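Local coordinates for probable N-glycosylase/DNA lyase (Thermotoga maritima, PDB 3N0U), which belongs to the helix-hairpin-helix clan of DNA glycosylase/lyase proteins and folds almost wholly into helices, with a sodium ion bound in the model, at residues A[54-57]-A[58-62]; A[121-124]-A[125-128]; A[133-136]-A[137-140]; A[143-146]-A[147-151]. One frame throughout, in Å; residues are numbered along the deposited sequence.

Contact 1: residues A[54-57]-A[58-62]; sequences LSFC and VLTAN
F56 O meets two polar groups of T60. The backbone N of T60 donates to F56 O at 3.0 Å, in a bond bent at the hydrogen (136°). The hydroxyl OG1 of T60 lies 3.2 Å from the same F56 O. Whether its proton goes there is not settled, because another acceptor is within reach. The torsion of T60 (chi1 60°) explains both approaches: OG1 sits between the backbone N and the carbonyl carbon, and the methyl CG2 swings up to the aromatic ring. T60 CG2 stands over one face of the F56 ring in a CH-pi contact, 3.9 Å from the ring centroid and offset toward the rim. Within the ring, F56 CE1 is closest to T60 CG2, at 3.7 Å. K219 adds a cation-pi contact to the same ring.

Residues 54-59 form the last part of helix 47-59, and the chain leaves it after L59. T60 is the first to leave helical backbone angles. Before it the regular ladder holds, with V58 N bonded to L54 O at 3.0 Å and L59 N to S55 O at 3.0 Å. The hydroxyl of S55 turns back to F51 O. The next carbonyl, C57 O, accepts from water 1 at 2.9 Å, and that water has a weak contact to T60 OG1. Farther on, L59 O is bonded to H96. Where the regular helical bonds run out, F56 O is thus met by the T60 N-H with the T60 hydroxyl close by, and C57 O takes a water instead, while the methyl of T60 keeps an apolar partner in F56.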
loop_
_atom_site.group_PDB
_atom_site.type_symbol
_atom_site.label_atom_id
_atom_site.label_comp_id
_atom_site.label_asym_id
_atom_site.label_seq_id
_atom_site.Cartn_x
_atom_site.Cartn_y
_atom_site.Cartn_z
ATOM N N LEU A 54 7.039 0.447 6.270
ATOM C CA LEU A 54 6.065 1.394 6.781
ATOM C C LEU A 54 6.412 2.810 6.299
ATOM O O LEU A 54 5.527 3.575 5.910
ATOM C CB LEU A 54 6.011 1.338 8.317
ATOM C CG LEU A 54 4.958 2.234 8.936
ATOM C CD1 LEU A 54 3.542 1.744 8.582
ATOM C CD2 LEU A 54 5.163 2.272 10.444
ATOM N N SER A 55 7.698 3.144 6.303
ATOM C CA SER A 55 8.154 4.456 5.818
ATOM C C SER A 55 7.898 4.664 4.326
ATOM O O SER A 55 7.498 5.766 3.906
ATOM C CB SER A 55 9.626 4.673 6.155
ATOM O OG SER A 55 9.817 4.571 7.569
ATOM N N PHE A 56 8.066 3.605 3.538
ATOM C CA PHE A 56 7.728 3.644 2.123
ATOM C C PHE A 56 6.262 4.042 1.984
ATOM O O PHE A 56 5.903 4.870 1.153
ATOM C CB PHE A 56 7.998 2.284 1.462
ATOM C CG PHE A 56 7.384 2.134 0.096
ATOM C CD1 PHE A 56 8.042 2.599 -1.026
ATOM C CD2 PHE A 56 6.160 1.509 -0.068
ATOM C CE1 PHE A 56 7.481 2.462 -2.282
ATOM C CE2 PHE A 56 5.599 1.372 -1.322
ATOM C CZ PHE A 56 6.263 1.857 -2.432
ATOM N N CYS A 57 5.406 3.471 2.819
ATOM C CA CYS A 57 3.989 3.767 2.717
ATOM C C CYS A 57 3.652 5.204 3.158
ATOM O O CYS A 57 2.763 5.842 2.598
ATOM C CB CYS A 57 3.168 2.729 3.488
ATOM S SG CYS A 57 3.304 1.073 2.773
ATOM N N VAL A 58 4.387 5.726 4.122
ATOM C CA VAL A 58 4.247 7.133 4.496
ATOM C C VAL A 58 4.576 8.021 3.284
ATOM O O VAL A 58 3.878 8.996 2.990
ATOM C CB VAL A 58 5.173 7.486 5.679
ATOM C CG1 VAL A 58 5.236 8.978 5.902
ATOM C CG2 VAL A 58 4.718 6.776 6.951
ATOM N N LEU A 59 5.637 7.670 2.579
ATOM C CA LEU A 59 6.121 8.515 1.478
ATOM C C LEU A 59 5.276 8.437 0.230
ATOM O O LEU A 59 5.256 9.389 -0.557
ATOM C CB LEU A 59 7.548 8.142 1.092
ATOM C CG LEU A 59 8.586 8.338 2.193
ATOM C CD1 LEU A 59 9.943 7.867 1.702
ATOM C CD2 LEU A 59 8.654 9.774 2.680
ATOM N N THR A 60 4.582 7.324 0.018
ATOM C CA THR A 60 3.808 7.196 -1.204
ATOM C C THR A 60 2.336 7.524 -1.029
ATOM O O THR A 60 1.547 7.271 -1.940
ATOM C CB THR A 60 3.938 5.793 -1.794
ATOM O OG1 THR A 60 3.461 4.836 -0.849
ATOM C CG2 THR A 60 5.390 5.505 -2.158
ATOM N N ALA A 61 1.970 8.154 0.085
ATOM C CA ALA A 61 0.560 8.487 0.347
ATOM C C ALA A 61 -0.067 9.281 -0.784
ATOM O O ALA A 61 -1.225 9.027 -1.161
ATOM C CB ALA A 61 0.421 9.245 1.635
ATOM N N ASN A 62 0.690 10.238 -1.309
ATOM C CA ASN A 62 0.263 11.054 -2.437
ATOM C C ASN A 62 1.430 11.229 -3.396
ATOM O O ASN A 62 1.712 12.336 -3.863
ATOM C CB ASN A 62 -0.222 12.430 -1.966
ATOM C CG ASN A 62 -1.667 12.415 -1.475
ATOM O OD1 ASN A 62 -2.369 11.409 -1.582
ATOM N ND2 ASN A 62 -2.122 13.550 -0.952
HETATM O O HOH W 1 0.788 4.191 1.258
#

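Contact 2: residues A[121-124]-A[125-128]; sequences KGDP and FQSR
D123 OD2 faces two backbone N-H groups at the start of a helix. The sounder bond comes from Q126 N, 3.1 Å from D123 OD2, and uses the anti lone pair of the carboxylate. F125 N is 3.0 Å from D123 OD2, but the strong bend at its hydrogen (126°) makes that bond weak. With CG anti to its own backbone N (chi1 -180°), D123 folds its carboxylate forward over the first turn as an N-cap. D123 OD2 also lies at the edge of the F125 ring, near its plane, and 3.4 Å from F125 CB. Q126 crosses the acid at about a right angle, with Q126 CG 3.6 Å from D123 OD2.

This cap opens helix 124-134, the first helix of a helix-hairpin-helix motif. P124 follows the cap directly. Backbone bonds then set the spiral: S127 N to D123 O at 2.9 Å, and R128 N to P124 O at 3.0 Å. Farther out, S127 OG is bonded to L119 O of the preceding helix 116-121. R128 reaches the other way, to a salt bridge with E188 and a hydrogen bond with S144. L155 packs against F125.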
loop_
_atom_site.group_PDB
_atom_site.type_symbol
_atom_site.label_atom_id
_atom_site.label_comp_id
_atom_site.label_asym_id
_atom_site.label_seq_id
_atom_site.Cartn_x
_atom_site.Cartn_y
_atom_site.Cartn_z
ATOM N N LYS A 121 1.720 -10.096 11.891
ATOM C CA LYS A 121 1.266 -11.468 12.064
ATOM C C LYS A 121 -0.141 -11.533 12.650
ATOM O O LYS A 121 -0.753 -12.608 12.699
ATOM C CB LYS A 121 2.229 -12.220 12.991
ATOM C CG LYS A 121 3.606 -12.453 12.396
ATOM C CD LYS A 121 3.568 -13.535 11.336
ATOM C CE LYS A 121 4.963 -13.853 10.820
ATOM N NZ LYS A 121 4.964 -15.045 9.929
ATOM N N GLY A 122 -0.634 -10.398 13.138
ATOM C CA GLY A 122 -1.915 -10.369 13.818
ATOM C C GLY A 122 -3.091 -10.369 12.861
ATOM O O GLY A 122 -2.912 -10.464 11.649
ATOM N N ASP A 123 -4.303 -10.270 13.402
ATOM C CA ASP A 123 -5.484 -10.168 12.564
ATOM C C ASP A 123 -5.336 -8.901 11.755
ATOM O O ASP A 123 -5.187 -7.826 12.329
ATOM C CB ASP A 123 -6.744 -10.098 13.408
ATOM C CG ASP A 123 -7.989 -9.995 12.569
ATOM O OD1 ASP A 123 -8.612 -11.040 12.291
ATOM O OD2 ASP A 123 -8.336 -8.870 12.169
ATOM N N PRO A 124 -5.346 -9.016 10.424
ATOM C CA PRO A 124 -5.034 -7.831 9.626
ATOM C C PRO A 124 -6.028 -6.706 9.773
ATOM O O PRO A 124 -5.622 -5.559 9.619
ATOM C CB PRO A 124 -5.031 -8.355 8.192
ATOM C CG PRO A 124 -5.658 -9.690 8.236
ATOM C CD PRO A 124 -5.466 -10.229 9.600
ATOM N N PHE A 125 -7.285 -6.996 10.090
ATOM C CA PHE A 125 -8.256 -5.918 10.251
ATOM C C PHE A 125 -7.926 -5.168 11.529
ATOM O O PHE A 125 -8.007 -3.949 11.562
ATOM C CB PHE A 125 -9.693 -6.451 10.227
ATOM C CG PHE A 125 -10.082 -7.017 8.885
ATOM C CD1 PHE A 125 -10.680 -6.219 7.928
ATOM C CD2 PHE A 125 -9.780 -8.332 8.563
ATOM C CE1 PHE A 125 -11.003 -6.732 6.668
ATOM C CE2 PHE A 125 -10.104 -8.857 7.314
ATOM C CZ PHE A 125 -10.707 -8.047 6.363
ATOM N N GLN A 126 -7.526 -5.889 12.573
ATOM C CA GLN A 126 -7.200 -5.230 13.828
ATOM C C GLN A 126 -5.879 -4.467 13.689
ATOM O O GLN A 126 -5.740 -3.354 14.196
ATOM C CB GLN A 126 -7.141 -6.234 14.972
ATOM C CG GLN A 126 -8.458 -6.927 15.219
ATOM C CD GLN A 126 -8.401 -7.848 16.404
ATOM O OE1 GLN A 126 -7.409 -7.878 17.126
ATOM N NE2 GLN A 126 -9.466 -8.608 16.615
ATOM N N SER A 127 -4.912 -5.057 12.996
ATOM C CA SER A 127 -3.633 -4.379 12.784
ATOM C C SER A 127 -3.811 -3.098 11.988
ATOM O O SER A 127 -3.187 -2.092 12.289
ATOM C CB SER A 127 -2.634 -5.315 12.101
ATOM O OG SER A 127 -2.322 -6.370 12.996
ATOM N N ARG A 128 -4.693 -3.116 11.000
ATOM C CA ARG A 128 -4.937 -1.910 10.221
ATOM C C ARG A 128 -5.540 -0.818 11.109
ATOM O O ARG A 128 -5.134 0.335 11.023
ATOM C CB ARG A 128 -5.857 -2.194 9.028
ATOM C CG ARG A 128 -6.364 -0.916 8.365
ATOM C CD ARG A 128 -6.948 -1.207 7.005
ATOM N NE ARG A 128 -8.150 -2.010 7.134
ATOM C CZ ARG A 128 -8.770 -2.617 6.139
ATOM N NH1 ARG A 128 -8.296 -2.538 4.912
ATOM N NH2 ARG A 128 -9.874 -3.302 6.386
#

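Contact 3: residues A[133-136]-A[137-140]; sequences RNAK and GIGW. With NA (sodium ion), chain D.
A135 and I138 turn their side chains toward each other across a tight turn. A135 CB lies 3.8 Å from I138 CB. A135 CB is equally 3.8 Å from I138 CG1. The torsion that sets CG1 of I138 anti to the carbonyl carbon (chi1 -63°) brings this branch against the alanine methyl. L54, C57 and V58 of helix 47-59 pack on the isoleucine, and L112 packs on A135. K136 does the opposite. Its CB points away from residues 137-140, and its chain, bent at chi2, lies near F105 and E108.

The turn from A135 to I138 is of type II. G137 takes its third position with a positive phi (72°), which suits a residue without a side chain. The closing bond, I138 N to A135 O, is long at 3.4 Å and weak. This is the hairpin of a helix-hairpin-helix motif: it joins helix 124-134 to helix 140-148, and G139 is the N-cap of the second. E142 of that helix accepts from G139 N through its carboxylate.

The hairpin carbonyls hold a sodium ion. A135 O binds the sodium at 2.3 Å and I138 O binds the sodium at 2.4 Å, and V132 O is the third protein ligand. Two waters bring the sodium's ligands in the model to five, water 3 at 2.5 Å from the sodium and water 2 at 2.6 Å from the sodium. Water 2 also donates a weak bond to R133 O.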
loop_
_atom_site.group_PDB
_atom_site.type_symbol
_atom_site.label_atom_id
_atom_site.label_comp_id
_atom_site.label_asym_id
_atom_site.label_seq_id
_atom_site.Cartn_x
_atom_site.Cartn_y
_atom_site.Cartn_z
ATOM N N ARG A 133 -4.843 4.495 13.788
ATOM C CA ARG A 133 -4.915 5.337 14.973
ATOM C C ARG A 133 -3.545 5.830 15.455
ATOM O O ARG A 133 -3.433 6.947 15.978
ATOM C CB ARG A 133 -5.623 4.608 16.119
ATOM C CG ARG A 133 -5.797 5.484 17.369
ATOM C CD ARG A 133 -6.564 4.783 18.459
ATOM N NE ARG A 133 -7.844 4.297 17.966
ATOM C CZ ARG A 133 -8.974 5.002 17.962
ATOM N NH1 ARG A 133 -8.993 6.247 18.428
ATOM N NH2 ARG A 133 -10.089 4.457 17.489
ATOM N N ASN A 134 -2.510 5.010 15.268
ATOM C CA ASN A 134 -1.250 5.208 15.977
ATOM C C ASN A 134 -0.038 5.575 15.132
ATOM O O ASN A 134 0.939 6.112 15.649
ATOM C CB ASN A 134 -0.955 3.962 16.809
ATOM C CG ASN A 134 -1.939 3.798 17.929
ATOM O OD1 ASN A 134 -2.791 2.905 17.912
ATOM N ND2 ASN A 134 -1.841 4.669 18.913
ATOM N N ALA A 135 -0.087 5.276 13.841
ATOM C CA ALA A 135 1.050 5.578 12.974
ATOM C C ALA A 135 0.816 6.868 12.223
ATOM O O ALA A 135 -0.152 6.986 11.501
ATOM C CB ALA A 135 1.283 4.436 11.995
ATOM N N LYS A 136 1.726 7.824 12.360
ATOM C CA LYS A 136 1.618 9.115 11.680
ATOM C C LYS A 136 1.811 8.967 10.184
ATOM O O LYS A 136 2.648 8.195 9.736
ATOM C CB LYS A 136 2.686 10.060 12.242
ATOM C CG LYS A 136 2.582 10.246 13.754
ATOM C CD LYS A 136 1.235 10.833 14.114
ATOM C CE LYS A 136 1.172 11.236 15.574
ATOM N NZ LYS A 136 -0.176 11.756 15.925
ATOM N N GLY A 137 1.023 9.717 9.421
ATOM C CA GLY A 137 1.079 9.670 7.980
ATOM C C GLY A 137 0.503 8.401 7.382
ATOM O O GLY A 137 0.693 8.132 6.194
ATOM N N ILE A 138 -0.199 7.626 8.203
ATOM C CA ILE A 138 -0.781 6.374 7.770
ATOM C C ILE A 138 -2.286 6.350 8.057
ATOM O O ILE A 138 -2.702 6.239 9.211
ATOM C CB ILE A 138 -0.148 5.187 8.520
ATOM C CG1 ILE A 138 1.345 5.083 8.206
ATOM C CG2 ILE A 138 -0.891 3.871 8.209
ATOM C CD1 ILE A 138 1.679 4.668 6.783
ATOM N N GLY A 139 -3.096 6.475 7.017
ATOM C CA GLY A 139 -4.535 6.314 7.133
ATOM C C GLY A 139 -4.999 4.940 6.671
ATOM O O GLY A 139 -4.211 3.998 6.580
ATOM N N TRP A 140 -6.284 4.822 6.351
ATOM C CA TRP A 140 -6.842 3.524 5.991
ATOM C C TRP A 140 -6.147 2.915 4.772
ATOM O O TRP A 140 -5.801 1.737 4.771
ATOM C CB TRP A 140 -8.349 3.646 5.764
ATOM C CG TRP A 140 -9.026 3.890 7.054
ATOM C CD1 TRP A 140 -9.370 5.093 7.590
ATOM C CD2 TRP A 140 -9.377 2.900 8.017
ATOM N NE1 TRP A 140 -9.939 4.910 8.829
ATOM C CE2 TRP A 140 -9.950 3.571 9.114
ATOM C CE3 TRP A 140 -9.270 1.507 8.058
ATOM C CZ2 TRP A 140 -10.410 2.901 10.237
ATOM C CZ3 TRP A 140 -9.742 0.843 9.171
ATOM C CH2 TRP A 140 -10.291 1.540 10.249
HETATM NA NA NA D . -2.471 7.084 11.454
HETATM O O HOH W 2 -2.385 8.603 13.625
HETATM O O HOH W 3 -2.723 9.153 10.037
#

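Contact 4: residues A[143-146]-A[147-151]; sequences ASHF and LRNTG
The F146 ring carries T150 CG2 over one face, 4.2 Å from the ring centroid and 19° off the normal, in a CH-pi contact. L147 CD2 approaches the same ring at F146 CD2, 4.1 Å away. A second flat group, the guanidinium of R148, takes N149 OD1 at its edge and in its plane. R148 NE donates to that N149 OD1 at 2.8 Å, and R148 NH2 donates to it at 3.0 Å. Together with the bonds of N149 ND2 to E53 and K219 O, this side-on grip would restrain the amide. The amide stands steeply to the H145 ring, their planes 81° apart, with N149 ND2 3.6 Å from H145 NE2.

These residues lie at the C-terminal part of helix 140-148, the second helix of the helix-hairpin-helix motif. A Schellman motif closes it: G151 N is bonded to R148 O and V152 N to L147 O, with G151, at positive phi, the C-prime residue. T150 OG1 adds a bond to L147 O at 2.8 Å, on a lone pair in the carbonyl plane. Around these groups, the C-terminal K219 O also accepts from H145 NE2, and D206 makes a salt bridge with R148 NH1.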
loop_
_atom_site.group_PDB
_atom_site.type_symbol
_atom_site.label_atom_id
_atom_site.label_comp_id
_atom_site.label_asym_id
_atom_site.label_seq_id
_atom_site.Cartn_x
_atom_site.Cartn_y
_atom_site.Cartn_z
ATOM N N ALA A 143 -2.315 2.072 5.586
ATOM C CA ALA A 143 -2.206 0.930 6.490
ATOM C C ALA A 143 -2.479 -0.362 5.727
ATOM O O ALA A 143 -1.788 -1.376 5.924
ATOM C CB ALA A 143 -3.189 1.059 7.629
ATOM N N SER A 144 -3.485 -0.346 4.860
ATOM C CA SER A 144 -3.750 -1.495 3.999
ATOM C C SER A 144 -2.563 -1.818 3.117
ATOM O O SER A 144 -2.208 -2.974 2.938
ATOM C CB SER A 144 -4.960 -1.220 3.121
ATOM O OG SER A 144 -6.081 -0.878 3.925
ATOM N N HIS A 145 -1.966 -0.774 2.574
ATOM C CA HIS A 145 -0.809 -0.877 1.705
ATOM C C HIS A 145 0.377 -1.524 2.414
ATOM O O HIS A 145 0.988 -2.461 1.883
ATOM C CB HIS A 145 -0.452 0.532 1.246
ATOM C CG HIS A 145 0.553 0.591 0.148
ATOM N ND1 HIS A 145 1.045 1.787 -0.323
ATOM C CD2 HIS A 145 1.139 -0.379 -0.594
ATOM C CE1 HIS A 145 1.905 1.556 -1.299
ATOM N NE2 HIS A 145 1.981 0.249 -1.484
ATOM N N PHE A 146 0.695 -1.022 3.609
ATOM C CA PHE A 146 1.776 -1.586 4.409
ATOM C C PHE A 146 1.533 -3.081 4.662
ATOM O O PHE A 146 2.419 -3.921 4.441
ATOM C CB PHE A 146 1.911 -0.834 5.743
ATOM C CG PHE A 146 2.810 -1.516 6.751
ATOM C CD1 PHE A 146 4.171 -1.554 6.566
ATOM C CD2 PHE A 146 2.273 -2.117 7.858
ATOM C CE1 PHE A 146 4.984 -2.178 7.474
ATOM C CE2 PHE A 146 3.084 -2.756 8.768
ATOM C CZ PHE A 146 4.443 -2.779 8.568
ATOM N N LEU A 147 0.350 -3.419 5.145
ATOM C CA LEU A 147 0.075 -4.813 5.473
ATOM C C LEU A 147 0.178 -5.714 4.236
ATOM O O LEU A 147 0.816 -6.774 4.261
ATOM C CB LEU A 147 -1.271 -4.940 6.199
ATOM C CG LEU A 147 -1.247 -4.339 7.619
ATOM C CD1 LEU A 147 -2.647 -4.184 8.171
ATOM C CD2 LEU A 147 -0.388 -5.190 8.560
ATOM N N ARG A 148 -0.391 -5.277 3.123
ATOM C CA ARG A 148 -0.293 -6.030 1.889
ATOM C C ARG A 148 1.171 -6.256 1.499
ATOM O O ARG A 148 1.542 -7.351 1.051
ATOM C CB ARG A 148 -1.032 -5.270 0.780
ATOM C CG ARG A 148 -1.332 -6.078 -0.475
ATOM C CD ARG A 148 -0.118 -6.288 -1.402
ATOM N NE ARG A 148 0.534 -5.050 -1.809
ATOM C CZ ARG A 148 0.190 -4.327 -2.869
ATOM N NH1 ARG A 148 -0.830 -4.678 -3.620
ATOM N NH2 ARG A 148 0.849 -3.210 -3.147
ATOM N N ASN A 149 1.995 -5.210 1.660
ATOM C CA ASN A 149 3.397 -5.280 1.285
ATOM C C ASN A 149 4.233 -6.187 2.215
ATOM O O ASN A 149 5.408 -6.433 1.954
ATOM C CB ASN A 149 4.025 -3.891 1.163
ATOM C CG ASN A 149 3.656 -3.194 -0.137
ATOM O OD1 ASN A 149 2.721 -3.572 -0.811
ATOM N ND2 ASN A 149 4.393 -2.177 -0.476
ATOM N N THR A 150 3.626 -6.681 3.288
ATOM C CA THR A 150 4.269 -7.674 4.141
ATOM C C THR A 150 3.662 -9.068 3.927
ATOM O O THR A 150 3.963 -9.998 4.663
ATOM C CB THR A 150 4.156 -7.317 5.644
ATOM O OG1 THR A 150 2.814 -7.548 6.117
ATOM C CG2 THR A 150 4.546 -5.892 5.872
ATOM N N GLY A 151 2.804 -9.193 2.920
ATOM C CA GLY A 151 2.244 -10.472 2.518
ATOM C C GLY A 151 0.766 -10.672 2.810
ATOM O O GLY A 151 0.208 -11.718 2.456
#

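In the fold
All four contacts are local and follow one another along the chain, so none nests in or crosses another. Contact 1 comes first, at the end of helix 47-59. Contact 2 starts helix 124-134, contact 3 turns the chain at the hairpin after it, and contact 4 ends helix 140-148. Contacts 2 to 4 thus mark the start, bend and finish of one helix-hairpin-helix unit. Contact 1 packs against that unit on two fronts: helix 47-59 lies on the hairpin, and C57 and L54 meet F146 while T60 and F56 meet H145. Helix 124-134 packs on helix 140-148 through R128 and A143. Contacts 1 and 2 do not touch, their centres being about 19 Å apart.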